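PDB 6UAV: Glyco_hydro_cc domain-containing protein from Pseudomonas viridiflava, which hydrolyses beta-1,3-glucans as an endo-acting glucanase of glycoside hydrolase family 128 (subgroup II), probably cutting linkages within the polysaccharide chain. Local coordinates for residues L68-H73 against E106-Q111; E201-Q206 against H235-L240; S168-L173 against F180-F185; L80-P85 against A99-R104. All blocks are in the same frame, centred on the assembly; numbering follows the deposited sequence. Where two conformers were deposited one is given.

All four contacts belong to one TIM barrel, a closed sheet of eight parallel strands ringed by helices. Contact 4 is nested along the chain inside the loop closed by contact 1, and contacts 3 and 2 follow in that order. Contacts 1 and 4 share helix 95-112, with centres 15 Å apart. Contacts 1 and 2 lie on opposite sides of the chain's centre, their own centres 37 Å apart. Contacts 3 and 4 pack helices against the seventh and fourth strands, respectively. They touch where Glu184 OE1 comes within 4.3 Å of Glu84 OE2. These carboxylates lie at the C-terminal ends of these strands, where related TIM-barrel glycosidases carry their acidic pair, consistent with an active site there.

Contact 1 (L68-H73 against E106-Q111); sequences LYLLAH and EQISAQ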
loop_
_atom_site.group_PDB
_atom_site.type_symbol
_atom_site.label_atom_id
_atom_site.label_comp_id
_atom_site.label_asym_id
_atom_site.label_seq_id
_atom_site.Cartn_x
_atom_site.Cartn_y
_atom_site.Cartn_z
ATOM N N LEU A 68 16.541 -14.266 1.454
ATOM C CA LEU A 68 16.962 -14.898 2.720
ATOM C C LEU A 68 15.869 -14.591 3.763
ATOM O O LEU A 68 15.423 -15.502 4.504
ATOM C CB LEU A 68 18.340 -14.305 3.062
ATOM C CG LEU A 68 19.116 -14.936 4.205
ATOM C CD1 LEU A 68 19.474 -16.384 3.913
ATOM C CD2 LEU A 68 20.399 -14.126 4.457
ATOM N N TYR A 69 15.446 -13.326 3.854
ATOM C CA TYR A 69 14.394 -12.906 4.811
ATOM C C TYR A 69 13.067 -13.613 4.506
ATOM O O TYR A 69 12.453 -14.236 5.411
ATOM C CB TYR A 69 14.248 -11.386 4.810
ATOM C CG TYR A 69 13.111 -10.847 5.645
ATOM C CD1 TYR A 69 13.160 -10.849 7.026
ATOM C CD2 TYR A 69 11.993 -10.299 5.055
ATOM C CE1 TYR A 69 12.110 -10.384 7.804
ATOM C CE2 TYR A 69 10.946 -9.806 5.813
ATOM C CZ TYR A 69 10.997 -9.834 7.191
ATOM O OH TYR A 69 9.999 -9.345 7.972
ATOM N N LEU A 70 12.615 -13.575 3.251
ATOM C CA LEU A 70 11.310 -14.187 2.939
ATOM C C LEU A 70 11.354 -15.686 3.226
ATOM O O LEU A 70 10.383 -16.201 3.814
ATOM C CB LEU A 70 10.928 -13.936 1.477
ATOM C CG LEU A 70 10.638 -12.497 1.082
ATOM C CD1 LEU A 70 10.427 -12.359 -0.421
ATOM C CD2 LEU A 70 9.388 -11.995 1.789
ATOM N N LEU A 71 12.406 -16.389 2.853
ATOM C CA LEU A 71 12.391 -17.857 3.015
ATOM C C LEU A 71 12.326 -18.221 4.502
ATOM O O LEU A 71 11.750 -19.290 4.825
ATOM C CB LEU A 71 13.640 -18.412 2.351
ATOM C CG LEU A 71 13.544 -18.397 0.830
ATOM C CD1 LEU A 71 14.913 -18.613 0.184
ATOM C CD2 LEU A 71 12.535 -19.453 0.376
ATOM N N ALA A 72 12.912 -17.399 5.372
ATOM C CA ALA A 72 12.918 -17.709 6.820
ATOM C C ALA A 72 11.666 -17.159 7.535
ATOM O O ALA A 72 11.553 -17.396 8.732
ATOM C CB ALA A 72 14.198 -17.208 7.460
ATOM N N HIS A 73 10.741 -16.548 6.808
ATOM C CA HIS A 73 9.465 -15.989 7.329
ATOM C C HIS A 73 8.363 -16.473 6.391
ATOM O O HIS A 73 7.732 -15.684 5.663
ATOM C CB HIS A 73 9.539 -14.460 7.429
ATOM C CG HIS A 73 10.594 -13.972 8.375
ATOM N ND1 HIS A 73 11.902 -13.788 7.976
ATOM C CD2 HIS A 73 10.542 -13.578 9.667
ATOM C CE1 HIS A 73 12.626 -13.362 8.999
ATOM N NE2 HIS A 73 11.816 -13.224 10.047
ATOM N N GLU A 106 9.777 -11.752 -10.390
ATOM C CA GLU A 106 9.169 -13.056 -10.699
ATOM C C GLU A 106 10.044 -14.169 -10.132
ATOM O O GLU A 106 9.501 -15.255 -9.731
ATOM C CB GLU A 106 8.999 -13.169 -12.225
ATOM C CG GLU A 106 7.964 -12.239 -12.758
ATOM C CD GLU A 106 7.845 -12.201 -14.264
ATOM O OE1 GLU A 106 8.865 -12.430 -14.914
ATOM O OE2 GLU A 106 6.709 -11.912 -14.775
ATOM N N GLN A 107 11.354 -14.035 -10.241
ATOM C CA GLN A 107 12.274 -15.047 -9.701
ATOM C C GLN A 107 12.055 -15.122 -8.177
ATOM O O GLN A 107 11.953 -16.239 -7.597
ATOM C CB GLN A 107 13.726 -14.732 -10.053
ATOM C CG GLN A 107 14.634 -15.796 -9.431
ATOM C CD GLN A 107 16.096 -15.637 -9.794
ATOM O OE1 GLN A 107 16.739 -14.631 -9.450
ATOM N NE2 GLN A 107 16.624 -16.658 -10.449
ATOM N N ILE A 108 11.990 -13.984 -7.508
ATOM C CA ILE A 108 11.792 -13.956 -6.017
ATOM C C ILE A 108 10.442 -14.629 -5.702
ATOM O O ILE A 108 10.385 -15.483 -4.809
ATOM C CB ILE A 108 11.889 -12.525 -5.480
ATOM C CG1 ILE A 108 13.320 -12.003 -5.516
ATOM C CG2 ILE A 108 11.226 -12.438 -4.100
ATOM C CD1 ILE A 108 13.419 -10.476 -5.567
ATOM N N SER A 109 9.416 -14.374 -6.507
ATOM C CA SER A 109 8.106 -15.052 -6.347
ATOM C C SER A 109 8.245 -16.555 -6.499
ATOM O O SER A 109 7.690 -17.280 -5.642
ATOM C CB SER A 109 7.065 -14.460 -7.300
ATOM O OG SER A 109 5.857 -15.195 -7.219
ATOM N N ALA A 110 8.934 -17.058 -7.534
ATOM C CA ALA A 110 9.089 -18.515 -7.747
ATOM C C ALA A 110 9.890 -19.159 -6.611
ATOM O O ALA A 110 9.503 -20.237 -6.167
ATOM C CB ALA A 110 9.769 -18.761 -9.062
ATOM N N GLN A 111 10.920 -18.454 -6.120
ATOM C CA GLN A 111 11.883 -19.021 -5.155
ATOM C C GLN A 111 11.315 -18.987 -3.725
ATOM O O GLN A 111 11.778 -19.730 -2.899
ATOM C CB GLN A 111 13.173 -18.224 -5.268
ATOM C CG GLN A 111 13.950 -18.569 -6.515
ATOM C CD GLN A 111 15.207 -17.745 -6.579
ATOM O OE1 GLN A 111 15.233 -16.629 -6.070
ATOM N NE2 GLN A 111 16.209 -18.265 -7.247
#
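Leu70 and Ile108 meet through their methyl groups. Leu70 CD1 lies 3.8 Å from Ile108 CG2, and the two side chains cross at about a right angle. Leu70 keeps CG anti to its carbonyl carbon (chi1 -67°), and with chi2 at 174° this brings CD1 to the isoleucine. In Ile108 the touching branch is CG2, which lies opposite the backbone N. CG1 takes the place beside that N. One residue further on, Leu71 CD2 packs 3.4 Å from the backbone carbonyl oxygen Gln111 O, a van der Waals contact. The two segments lie on helices 63-72 and 95-112, consecutive outer helices of the TIM barrel on either side of strand 78-81 in the sequence. Lys67, one turn before Leu71, joins the same helices by a hydrogen bond to Gln107 OE1 and a weak one to Gln111 OE1. Inward, Leu70 also reaches Pro54 of strand 51-56. At the far side of the first helix, His73 turns its ring back along the chain. His73 ND1 gives a bond of 2.7 Å to Tyr69 O, which lies nearly in the imidazole plane. Tyr69 CE1 sits over one face of that imidazole, toward its rim.

Contact 2 (E201-Q206 against H235-L240); sequences EKQKQQ and HFSSLL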
loop_
_atom_site.group_PDB
_atom_site.type_symbol
_atom_site.label_atom_id
_atom_site.label_comp_id
_atom_site.label_asym_id
_atom_site.label_seq_id
_atom_site.Cartn_x
_atom_site.Cartn_y
_atom_site.Cartn_z
ATOM N N GLU A 201 -13.845 16.164 11.485
ATOM C CA GLU A 201 -15.110 15.498 11.108
ATOM C C GLU A 201 -14.986 15.096 9.585
ATOM O O GLU A 201 -15.421 14.011 9.232
ATOM C CB GLU A 201 -16.353 16.339 11.431
ATOM C CG GLU A 201 -17.540 15.483 12.020
ATOM C CD GLU A 201 -17.250 14.504 13.180
ATOM O OE1 GLU A 201 -16.671 14.929 14.220
ATOM O OE2 GLU A 201 -17.590 13.285 13.067
ATOM N N LYS A 202 -14.414 15.961 8.756
ATOM C CA LYS A 202 -14.525 15.798 7.283
ATOM C C LYS A 202 -13.620 14.620 6.957
ATOM O O LYS A 202 -14.035 13.806 6.170
ATOM C CB LYS A 202 -14.132 17.077 6.550
ATOM C CG LYS A 202 -15.232 18.129 6.541
ATOM C CD LYS A 202 -14.900 19.361 5.708
ATOM C CE LYS A 202 -15.836 20.513 6.032
ATOM N NZ LYS A 202 -15.569 21.771 5.286
ATOM N N GLN A 203 -12.489 14.487 7.651
ATOM C CA GLN A 203 -11.605 13.315 7.393
ATOM C C GLN A 203 -12.314 12.066 7.916
ATOM O O GLN A 203 -12.223 11.009 7.269
ATOM C CB GLN A 203 -10.219 13.456 8.034
ATOM C CG GLN A 203 -9.200 12.457 7.539
ATOM C CD GLN A 203 -8.923 12.603 6.063
ATOM O OE1 GLN A 203 -9.411 11.815 5.284
ATOM N NE2 GLN A 203 -8.094 13.570 5.698
ATOM N N LYS A 204 -13.009 12.165 9.071
ATOM C CA LYS A 204 -13.737 10.973 9.627
ATOM C C LYS A 204 -14.825 10.548 8.641
ATOM O O LYS A 204 -15.016 9.321 8.353
ATOM C CB LYS A 204 -14.334 11.258 11.015
ATOM C CG LYS A 204 -13.348 11.295 12.177
ATOM C CD LYS A 204 -13.960 11.729 13.503
ATOM C CE LYS A 204 -14.877 10.656 14.044
ATOM N NZ LYS A 204 -15.503 11.118 15.296
ATOM N N GLN A 205 -15.560 11.529 8.113
ATOM C CA GLN A 205 -16.645 11.262 7.132
ATOM C C GLN A 205 -16.041 10.519 5.937
ATOM O O GLN A 205 -16.613 9.514 5.462
ATOM C CB GLN A 205 -17.353 12.565 6.802
ATOM C CG GLN A 205 -18.641 12.368 6.009
ATOM C CD GLN A 205 -18.439 12.055 4.548
ATOM O OE1 GLN A 205 -17.445 12.448 3.929
ATOM N NE2 GLN A 205 -19.384 11.324 3.975
ATOM N N GLN A 206 -14.932 11.016 5.421
ATOM C CA GLN A 206 -14.353 10.447 4.190
ATOM C C GLN A 206 -13.690 9.093 4.514
ATOM O O GLN A 206 -13.847 8.155 3.700
ATOM C CB GLN A 206 -13.373 11.425 3.566
ATOM C CG GLN A 206 -14.077 12.415 2.662
ATOM C CD GLN A 206 -14.742 11.704 1.496
ATOM O OE1 GLN A 206 -14.034 11.172 0.624
ATOM N NE2 GLN A 206 -16.088 11.667 1.496
ATOM N N HIS A 235 -4.940 17.931 7.118
ATOM C CA HIS A 235 -6.162 17.150 6.822
ATOM C C HIS A 235 -6.537 16.269 8.010
ATOM O O HIS A 235 -7.389 15.447 7.886
ATOM C CB HIS A 235 -5.975 16.406 5.485
ATOM C CG HIS A 235 -5.656 17.347 4.371
ATOM N ND1 HIS A 235 -6.495 18.363 3.958
ATOM C CD2 HIS A 235 -4.521 17.454 3.644
ATOM C CE1 HIS A 235 -5.886 19.061 2.991
ATOM N NE2 HIS A 235 -4.687 18.488 2.776
ATOM N N PHE A 236 -5.799 16.325 9.106
ATOM C CA PHE A 236 -6.112 15.473 10.282
ATOM C C PHE A 236 -6.026 13.997 9.906
ATOM O O PHE A 236 -6.915 13.268 10.266
ATOM C CB PHE A 236 -7.502 15.833 10.797
ATOM C CG PHE A 236 -7.642 17.276 11.201
ATOM C CD1 PHE A 236 -7.937 18.260 10.273
ATOM C CD2 PHE A 236 -7.420 17.641 12.516
ATOM C CE1 PHE A 236 -8.036 19.598 10.658
ATOM C CE2 PHE A 236 -7.524 18.973 12.882
ATOM C CZ PHE A 236 -7.835 19.943 11.950
ATOM N N SER A 237 -4.945 13.581 9.247
ATOM C CA SER A 237 -4.718 12.222 8.695
ATOM C C SER A 237 -4.044 11.263 9.700
ATOM O O SER A 237 -4.079 10.055 9.467
ATOM C CB SER A 237 -3.911 12.340 7.399
ATOM O OG SER A 237 -4.307 11.346 6.469
ATOM N N SER A 238 -3.532 11.755 10.823
ATOM C CA SER A 238 -2.797 10.910 11.816
ATOM C C SER A 238 -3.733 9.985 12.622
ATOM O O SER A 238 -4.747 10.462 13.197
ATOM C CB SER A 238 -1.951 11.754 12.768
ATOM O OG SER A 238 -0.929 12.456 12.057
ATOM N N LEU A 239 -3.350 8.710 12.754
ATOM C CA LEU A 239 -4.049 7.725 13.602
ATOM C C LEU A 239 -3.465 7.671 15.026
ATOM O O LEU A 239 -4.163 7.171 15.909
ATOM C CB LEU A 239 -3.912 6.344 12.991
ATOM C CG LEU A 239 -4.425 6.144 11.574
ATOM C CD1 LEU A 239 -4.055 4.758 11.128
ATOM C CD2 LEU A 239 -5.919 6.344 11.452
ATOM N N LEU A 240 -2.275 8.219 15.232
ATOM C CA LEU A 240 -1.501 8.111 16.505
ATOM C C LEU A 240 -1.042 9.509 16.933
ATOM O O LEU A 240 -0.817 10.392 16.076
ATOM C CB LEU A 240 -0.289 7.193 16.323
ATOM C CG LEU A 240 -0.623 5.721 16.107
ATOM C CD1 LEU A 240 0.537 4.980 15.466
ATOM C CD2 LEU A 240 -1.119 5.042 17.401
#
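Gln203 supplies the polar link to His235. Gln203 NE2 donates to the backbone oxygen His235 O at 3.0 Å, with an N-H...O angle of 167°. The acceptor lies close to the plane of the amide, while the donor stands 28° out of the plane of the His235 carbonyl. The same NE2 also binds Asn187 O. Two acceptors thus grip one amide nitrogen and fix which way the buried group is turned. Asn187 reaches the next turn as well, through ND2 to Gln206 OE1.

Van der Waals contacts accompany this bond. Gln203 holds CG anti to its backbone N, which lays CG against two successive carbonyls: it is 3.5 Å from His235 O and 3.6 Å from Phe236 O. The bend at the second torsion (chi2 62°) then turns the amide so that NE2 reaches His235 O. Gln203 NE2 also touches His235 CB at 3.5 Å. The amide and imidazole planes are perpendicular, and the imidazole leads away to bind Ile197 O through ND1.

Charged pairs lie off the interface. Lys204 NZ has a long salt bridge to Glu201 OE2, and a salt bridge to Glu248 OE2 at the start of helix 248-255.

The contact ties helix 200-216 of the TIM barrel to the loop between strand 220-225 and helix 248-255. Trp225 of that strand packs against Gln203, and Leu249 of that helix against Lys204.

Contact 3 (S168-L173 against F180-F185); sequences SMLDRL and FWVTEF
Leu170 and Phe180 both hold CG anti to the carbonyl carbon, with chi1 of -60° and -56°. The two side chains run past each other in opposite directions, with a leucine methyl over the ring. They join helix 166-173 to strand 180-185 in a beta-alpha-beta unit of the TIM barrel. Leu170 CD2 stands 4.0 Å from the centroid of the Phe180 ring, only 7° off its normal. This is a CH-pi contact over the face. The same methyl reaches the next strand side chain that faces the helix, with Leu170 CD2 4.0 Å from Val182 CG2. Leu173, one turn on, adds CB at 3.8 Å from Phe180 CE1. All four residues are buried. Leu214 of helix 200-216 packs on both Leu170 and Val182, while Phe159 of strand 156-161 meets Leu173. The far end of the ring also abuts the helix backbone, with Phe180 CZ 3.5 Å from Leu170 O.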
loop_
_atom_site.group_PDB
_atom_site.type_symbol
_atom_site.label_atom_id
_atom_site.label_comp_id
_atom_site.label_asym_id
_atom_site.label_seq_id
_atom_site.Cartn_x
_atom_site.Cartn_y
_atom_site.Cartn_z
ATOM N N SER A 168 -13.981 5.197 -8.534
ATOM C CA SER A 168 -13.990 5.460 -9.988
ATOM C C SER A 168 -12.595 5.094 -10.537
ATOM O O SER A 168 -12.510 4.496 -11.647
ATOM C CB SER A 168 -14.426 6.877 -10.261
ATOM O OG SER A 168 -13.373 7.798 -10.118
ATOM N N MET A 169 -11.543 5.339 -9.753
ATOM C CA MET A 169 -10.183 5.013 -10.193
ATOM C C MET A 169 -10.021 3.473 -10.171
ATOM O O MET A 169 -9.406 2.911 -11.091
ATOM C CB MET A 169 -9.141 5.707 -9.330
ATOM C CG MET A 169 -9.074 7.197 -9.510
ATOM S SD MET A 169 -8.948 7.779 -11.198
ATOM C CE MET A 169 -7.299 7.280 -11.628
ATOM N N LEU A 170 -10.541 2.777 -9.165
ATOM C CA LEU A 170 -10.510 1.294 -9.156
ATOM C C LEU A 170 -11.328 0.762 -10.337
ATOM O O LEU A 170 -10.868 -0.228 -10.984
ATOM C CB LEU A 170 -10.988 0.737 -7.827
ATOM C CG LEU A 170 -10.161 1.189 -6.612
ATOM C CD1 LEU A 170 -10.731 0.577 -5.338
ATOM C CD2 LEU A 170 -8.663 0.896 -6.773
ATOM N N ASP A 171 -12.485 1.341 -10.632
ATOM C CA ASP A 171 -13.272 0.873 -11.820
ATOM C C ASP A 171 -12.435 1.050 -13.073
ATOM O O ASP A 171 -12.376 0.101 -13.921
ATOM C CB ASP A 171 -14.632 1.542 -11.912
ATOM C CG ASP A 171 -15.637 1.035 -10.908
ATOM O OD1 ASP A 171 -15.286 0.056 -10.175
ATOM O OD2 ASP A 171 -16.764 1.616 -10.862
ATOM N N ARG A 172 -11.807 2.208 -13.247
ATOM C CA ARG A 172 -11.002 2.458 -14.460
ATOM C C ARG A 172 -9.890 1.406 -14.536
ATOM O O ARG A 172 -9.689 0.862 -15.637
ATOM C CB ARG A 172 -10.514 3.907 -14.491
ATOM C CG ARG A 172 -11.629 4.903 -14.787
ATOM C CD ARG A 172 -11.471 6.306 -14.163
ATOM N NE ARG A 172 -10.176 6.884 -14.502
ATOM C CZ ARG A 172 -9.899 8.193 -14.517
ATOM N NH1 ARG A 172 -8.686 8.612 -14.862
ATOM N NH2 ARG A 172 -10.841 9.070 -14.198
ATOM N N LEU A 173 -9.230 1.108 -13.411
ATOM C CA LEU A 173 -8.057 0.183 -13.407
ATOM C C LEU A 173 -8.483 -1.283 -13.450
ATOM O O LEU A 173 -7.633 -2.127 -13.661
ATOM C CB LEU A 173 -7.161 0.451 -12.207
ATOM C CG LEU A 173 -6.393 1.773 -12.274
ATOM C CD1 LEU A 173 -5.764 2.072 -10.942
ATOM C CD2 LEU A 173 -5.329 1.758 -13.328
ATOM N N PHE A 180 -6.912 -5.665 -6.265
ATOM C CA PHE A 180 -6.119 -4.523 -5.776
ATOM C C PHE A 180 -5.760 -4.692 -4.308
ATOM O O PHE A 180 -6.564 -5.264 -3.533
ATOM C CB PHE A 180 -6.893 -3.219 -5.855
ATOM C CG PHE A 180 -7.394 -2.935 -7.246
ATOM C CD1 PHE A 180 -6.540 -2.367 -8.162
ATOM C CD2 PHE A 180 -8.731 -3.115 -7.570
ATOM C CE1 PHE A 180 -6.983 -2.072 -9.438
ATOM C CE2 PHE A 180 -9.179 -2.779 -8.836
ATOM C CZ PHE A 180 -8.299 -2.261 -9.768
ATOM N N TRP A 181 -4.662 -4.070 -3.942
ATOM C CA TRP A 181 -4.438 -3.553 -2.582
ATOM C C TRP A 181 -4.369 -2.029 -2.705
ATOM O O TRP A 181 -3.581 -1.499 -3.552
ATOM C CB TRP A 181 -3.125 -4.090 -2.003
ATOM C CG TRP A 181 -3.040 -5.561 -1.703
ATOM C CD1 TRP A 181 -3.592 -6.646 -2.326
ATOM C CD2 TRP A 181 -2.209 -6.090 -0.653
ATOM N NE1 TRP A 181 -3.163 -7.814 -1.738
ATOM C CE2 TRP A 181 -2.302 -7.494 -0.713
ATOM C CE3 TRP A 181 -1.442 -5.489 0.350
ATOM C CZ2 TRP A 181 -1.626 -8.321 0.193
ATOM C CZ3 TRP A 181 -0.770 -6.305 1.222
ATOM C CH2 TRP A 181 -0.845 -7.702 1.129
ATOM N N VAL A 182 -5.115 -1.304 -1.868
ATOM C CA VAL A 182 -5.047 0.172 -1.913
ATOM C C VAL A 182 -4.121 0.554 -0.760
ATOM O O VAL A 182 -4.602 0.636 0.383
ATOM C CB VAL A 182 -6.456 0.774 -1.796
ATOM C CG1 VAL A 182 -6.369 2.275 -1.640
ATOM C CG2 VAL A 182 -7.364 0.403 -2.983
ATOM N N THR A 183 -2.833 0.781 -1.043
ATOM C CA THR A 183 -1.804 0.702 0.028
ATOM C C THR A 183 -1.479 2.075 0.612
ATOM O O THR A 183 -0.665 2.165 1.520
ATOM C CB THR A 183 -0.569 -0.037 -0.501
ATOM O OG1 THR A 183 -0.145 0.629 -1.691
ATOM C CG2 THR A 183 -0.892 -1.484 -0.774
ATOM N N GLU A 184 -2.083 3.119 0.075
ATOM C CA GLU A 184 -2.106 4.460 0.692
ATOM C C GLU A 184 -3.438 5.094 0.305
ATOM O O GLU A 184 -3.794 5.167 -0.911
ATOM C CB GLU A 184 -1.028 5.441 0.225
ATOM C CG GLU A 184 0.388 4.947 0.428
ATOM C CD GLU A 184 1.463 5.879 -0.046
ATOM O OE1 GLU A 184 1.197 7.098 -0.289
ATOM O OE2 GLU A 184 2.628 5.386 -0.236
ATOM N N PHE A 185 -4.173 5.570 1.306
ATOM C CA PHE A 185 -5.360 6.416 1.056
ATOM C C PHE A 185 -5.675 7.270 2.265
ATOM O O PHE A 185 -5.264 6.994 3.380
ATOM C CB PHE A 185 -6.592 5.622 0.642
ATOM C CG PHE A 185 -7.255 4.803 1.700
ATOM C CD1 PHE A 185 -6.610 3.741 2.287
ATOM C CD2 PHE A 185 -8.516 5.158 2.168
ATOM C CE1 PHE A 185 -7.213 2.983 3.280
ATOM C CE2 PHE A 185 -9.140 4.386 3.125
ATOM C CZ PHE A 185 -8.478 3.322 3.696
#

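Contact 4 (L80-P85 against A99-R104); sequences LVINEP and AQLWPR
Within the beta-alpha-beta unit of the TIM barrel formed by strand 78-81, helix 95-112 and strand 115-121, Val81 at the end of the first strand and Ile82 just after it meet Leu101 and Trp102 of the helix. The contact is apolar and buried. Trp102 holds CG anti to its backbone N, though well off the straight position (chi1 -151°), and this swings the six-membered ring in toward the strand. Ile82 CD1 comes up at the edge of that ring, near its plane, and lies 3.6 Å from Trp102 CZ3. The same methyl touches the preceding helix residue, with Ile82 CD1 4.0 Å from Leu101 CD2. The indole is further fixed by its nitrogen, since Trp102 NE1 donates to Gln153 O, and by Phe139, whose ring packs edge-to-face with it. Pro119 of the next strand touches both Ile82 and Trp102. The helix is kinked just after the indole, where Pro103 has no N-H to give to the preceding turn. Val81 crosses Trp102 at about a right angle. Its CG2 sits between its own N and carbonyl carbon, and Val81 CG2 ends 3.5 Å from Trp102 CH2.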
loop_
_atom_site.group_PDB
_atom_site.type_symbol
_atom_site.label_atom_id
_atom_site.label_comp_id
_atom_site.label_asym_id
_atom_site.label_seq_id
_atom_site.Cartn_x
_atom_site.Cartn_y
_atom_site.Cartn_z
ATOM N N LEU A 80 5.060 -6.385 -1.717
ATOM C CA LEU A 80 4.673 -5.153 -2.384
ATOM C C LEU A 80 5.842 -4.739 -3.258
ATOM O O LEU A 80 7.012 -4.869 -2.812
ATOM C CB LEU A 80 4.424 -4.083 -1.332
ATOM C CG LEU A 80 3.238 -4.370 -0.419
ATOM C CD1 LEU A 80 3.280 -3.397 0.768
ATOM C CD2 LEU A 80 1.930 -4.267 -1.173
ATOM N N VAL A 81 5.544 -4.301 -4.469
ATOM C CA VAL A 81 6.629 -3.892 -5.387
ATOM C C VAL A 81 6.314 -2.573 -6.070
ATOM O O VAL A 81 5.162 -2.359 -6.513
ATOM C CB VAL A 81 6.935 -5.030 -6.379
ATOM C CG1 VAL A 81 7.428 -6.291 -5.711
ATOM C CG2 VAL A 81 5.767 -5.348 -7.304
ATOM N N ILE A 82 7.361 -1.772 -6.209
ATOM C CA ILE A 82 7.438 -0.540 -7.031
ATOM C C ILE A 82 6.481 0.555 -6.535
ATOM O O ILE A 82 5.307 0.577 -6.920
ATOM C CB ILE A 82 7.287 -0.818 -8.541
ATOM C CG1 ILE A 82 8.178 -2.004 -8.985
ATOM C CG2 ILE A 82 7.650 0.502 -9.235
ATOM C CD1 ILE A 82 8.488 -2.126 -10.454
ATOM N N ASN A 83 7.038 1.481 -5.760
ATOM C CA ASN A 83 6.214 2.571 -5.132
ATOM C C ASN A 83 6.041 3.758 -6.075
ATOM O O ASN A 83 6.938 4.589 -6.124
ATOM C CB ASN A 83 6.834 3.050 -3.831
ATOM C CG ASN A 83 5.820 3.867 -3.057
ATOM O OD1 ASN A 83 4.857 3.317 -2.538
ATOM N ND2 ASN A 83 6.034 5.171 -2.982
ATOM N N GLU A 84 4.914 3.857 -6.777
ATOM C CA GLU A 84 4.592 5.028 -7.631
ATOM C C GLU A 84 5.656 5.234 -8.683
ATOM O O GLU A 84 6.356 6.251 -8.713
ATOM C CB GLU A 84 4.393 6.249 -6.728
ATOM C CG GLU A 84 3.104 6.114 -5.901
ATOM C CD GLU A 84 2.682 7.415 -5.232
ATOM O OE1 GLU A 84 3.368 8.454 -5.469
ATOM O OE2 GLU A 84 1.714 7.380 -4.498
ATOM N N PRO A 85 5.787 4.301 -9.655
ATOM C CA PRO A 85 6.790 4.462 -10.692
ATOM C C PRO A 85 6.608 5.690 -11.557
ATOM O O PRO A 85 7.591 6.222 -12.082
ATOM C CB PRO A 85 6.634 3.197 -11.546
ATOM C CG PRO A 85 5.190 2.748 -11.292
ATOM C CD PRO A 85 4.917 3.109 -9.844
ATOM N N ALA A 99 9.836 -3.055 -16.558
ATOM C CA ALA A 99 9.907 -4.323 -17.296
ATOM C C ALA A 99 11.279 -4.980 -17.054
ATOM O O ALA A 99 11.308 -6.186 -16.888
ATOM C CB ALA A 99 9.619 -4.125 -18.788
ATOM N N GLN A 100 12.368 -4.205 -17.095
ATOM C CA GLN A 100 13.732 -4.763 -16.888
ATOM C C GLN A 100 13.851 -5.391 -15.480
ATOM O O GLN A 100 14.492 -6.476 -15.325
ATOM C CB GLN A 100 14.794 -3.677 -17.122
ATOM C CG GLN A 100 16.244 -4.133 -16.942
ATOM C CD GLN A 100 17.208 -3.169 -17.612
ATOM O OE1 GLN A 100 16.861 -2.076 -18.018
ATOM N NE2 GLN A 100 18.460 -3.522 -17.730
ATOM N N LEU A 101 13.312 -4.763 -14.451
ATOM C CA LEU A 101 13.344 -5.292 -13.058
ATOM C C LEU A 101 12.496 -6.559 -12.958
ATOM O O LEU A 101 12.771 -7.407 -12.121
ATOM C CB LEU A 101 12.872 -4.203 -12.089
ATOM C CG LEU A 101 12.795 -4.595 -10.616
ATOM C CD1 LEU A 101 14.160 -4.963 -10.083
ATOM C CD2 LEU A 101 12.178 -3.498 -9.784
ATOM N N TRP A 102 11.406 -6.626 -13.693
ATOM C CA TRP A 102 10.296 -7.537 -13.321
ATOM C C TRP A 102 10.750 -8.975 -13.199
ATOM O O TRP A 102 10.313 -9.675 -12.271
ATOM C CB TRP A 102 9.097 -7.367 -14.284
ATOM C CG TRP A 102 7.803 -7.687 -13.597
ATOM C CD1 TRP A 102 7.030 -8.825 -13.667
ATOM C CD2 TRP A 102 7.181 -6.853 -12.620
ATOM N NE1 TRP A 102 5.962 -8.703 -12.824
ATOM C CE2 TRP A 102 6.031 -7.530 -12.157
ATOM C CE3 TRP A 102 7.479 -5.603 -12.076
ATOM C CZ2 TRP A 102 5.161 -6.985 -11.210
ATOM C CZ3 TRP A 102 6.583 -5.049 -11.173
ATOM C CH2 TRP A 102 5.450 -5.730 -10.760
ATOM N N PRO A 103 11.583 -9.520 -14.117
ATOM C CA PRO A 103 11.987 -10.939 -14.011
ATOM C C PRO A 103 12.661 -11.261 -12.660
ATOM O O PRO A 103 12.519 -12.393 -12.177
ATOM C CB PRO A 103 12.917 -11.157 -15.214
ATOM C CG PRO A 103 12.404 -10.101 -16.246
ATOM C CD PRO A 103 12.101 -8.905 -15.362
ATOM N N ARG A 104 13.433 -10.333 -12.116
ATOM C CA ARG A 104 14.037 -10.460 -10.744
ATOM C C ARG A 104 12.940 -10.654 -9.681
ATOM O O ARG A 104 13.116 -11.494 -8.774
ATOM C CB ARG A 104 14.934 -9.246 -10.467
ATOM C CG ARG A 104 16.245 -9.303 -11.244
ATOM C CD ARG A 104 16.992 -7.990 -11.132
ATOM N NE ARG A 104 17.397 -7.587 -9.798
ATOM C CZ ARG A 104 17.872 -6.379 -9.528
ATOM N NH1 ARG A 104 18.044 -5.538 -10.544
ATOM N NH2 ARG A 104 18.253 -6.046 -8.296
#